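Local coordinates for GDSL-like Lipase (Parabacteroides distasonis, PDB 3P94), which is a GDSL-like serine hydrolase of the SGNH type that probably acts as a lipase or lysophospholipase, at residues Ser60-Leu63 with Val64-Arg67. Sequence-based numbering, arbitrary orientation.
Sequences SEML and VRFR
Val64 N donates to Ser60 O at 3.3 Å and Arg65 N to Glu61 O at 2.8 Å, two i to i+4 bonds that carry one continuous alpha-helix through residues 60-67. The next one, Phe66 N to Met62 O, is as short as the Arg65 bond but weak, bent to 121° at the hydrogen. Here the Phe66 CB lies 3.3 Å from both Met62 O and Leu63 O, and the ring turns its rim, not its face, to Met62 O.

One turn apart, the side chains of Met62, a selenomethionine, and Arg65 extend alongside each other. The Met62 CG approaches the Arg65 guanidinium obliquely, 4.0 Å from NH2. Arg65 extends with CG anti to the backbone N (chi1 -171°), then bends at chi3, and several partners hold its head: NE bonds to Gln57 OE1, while NH1 bonds to Arg52 O and forms a salt bridge with Asp69, one turn further on. At the start of the helix, Glu61 OE1 is bonded to Thr58 OG1.

In this flavodoxin-like alpha/beta fold, helix 59-71 links the parallel strands 49-53 and 75-81. Met62 and Arg65 face the sheet, touching Met28 of strand 23-29, whereas Leu63 packs on Asn102, Ser105 and Leu109 and Phe66 on Met106 of helix 96-112.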
# COMPACT_ATOMS: atom_id res chain seq x y z
N SER A 60 6.26 -8.76 -3.08
CA SER A 60 7.03 -9.41 -4.15
C SER A 60 6.46 -9.05 -5.54
O SER A 60 7.23 -8.60 -6.39
CB SER A 60 7.09 -10.92 -3.96
OG SER A 60 7.94 -11.23 -2.87
N GLU A 61 5.13 -9.20 -5.76
CA GLU A 61 4.52 -8.85 -7.06
C GLU A 61 4.65 -7.37 -7.30
O GLU A 61 4.90 -6.93 -8.42
CB GLU A 61 3.03 -9.25 -7.13
CG GLU A 61 2.80 -10.75 -7.10
CD GLU A 61 2.41 -11.30 -5.73
OE1 GLU A 61 2.72 -10.65 -4.71
OE2 GLU A 61 1.74 -12.36 -5.70
N MSE A 62 4.51 -6.59 -6.23
CA MSE A 62 4.60 -5.15 -6.30
C MSE A 62 5.98 -4.68 -6.73
O MSE A 62 6.07 -3.78 -7.59
CB MSE A 62 4.19 -4.55 -4.96
CG MSE A 62 2.71 -4.57 -4.76
SE MSE A 62 2.34 -3.62 -3.13
CE MSE A 62 1.08 -4.97 -2.38
N LEU A 63 7.05 -5.28 -6.19
CA LEU A 63 8.43 -4.92 -6.57
C LEU A 63 8.65 -5.21 -8.08
O LEU A 63 9.28 -4.40 -8.77
CB LEU A 63 9.46 -5.68 -5.71
CG LEU A 63 10.95 -5.50 -6.07
CD1 LEU A 63 11.38 -4.02 -6.03
CD2 LEU A 63 11.84 -6.33 -5.16
N VAL A 64 8.09 -6.32 -8.58
CA VAL A 64 8.21 -6.70 -10.00
C VAL A 64 7.32 -5.78 -10.89
O VAL A 64 7.77 -5.34 -11.95
CB VAL A 64 7.91 -8.21 -10.19
CG1 VAL A 64 7.73 -8.58 -11.66
CG2 VAL A 64 9.02 -9.06 -9.56
N ARG A 65 6.11 -5.47 -10.44
CA ARG A 65 5.14 -4.60 -11.15
C ARG A 65 5.53 -3.10 -11.09
O ARG A 65 5.03 -2.30 -11.89
CB ARG A 65 3.77 -4.81 -10.48
CG ARG A 65 2.62 -4.16 -11.20
CD ARG A 65 1.30 -4.71 -10.75
NE ARG A 65 0.99 -4.54 -9.32
CZ ARG A 65 0.38 -3.48 -8.79
NH1 ARG A 65 0.13 -2.41 -9.53
NH2 ARG A 65 0.04 -3.48 -7.51
N PHE A 66 6.39 -2.72 -10.13
CA PHE A 66 6.83 -1.35 -9.83
C PHE A 66 7.29 -0.56 -11.04
O PHE A 66 6.95 0.62 -11.15
CB PHE A 66 7.95 -1.36 -8.77
CG PHE A 66 8.03 -0.10 -7.94
CD1 PHE A 66 7.11 0.14 -6.92
CD2 PHE A 66 9.03 0.84 -8.16
CE1 PHE A 66 7.17 1.31 -6.15
CE2 PHE A 66 9.10 2.00 -7.39
CZ PHE A 66 8.17 2.22 -6.39
N ARG A 67 8.06 -1.18 -11.94
CA ARG A 67 8.58 -0.49 -13.13
C ARG A 67 7.43 -0.02 -14.07
O ARG A 67 7.43 1.13 -14.49
CB ARG A 67 9.59 -1.37 -13.87
CG ARG A 67 10.17 -0.76 -15.14
CD ARG A 67 11.55 -1.32 -15.48
NE ARG A 67 12.48 -1.16 -14.36
CZ ARG A 67 13.13 -0.03 -14.08
NH1 ARG A 67 13.02 1.02 -14.87
NH2 ARG A 67 13.92 0.03 -13.01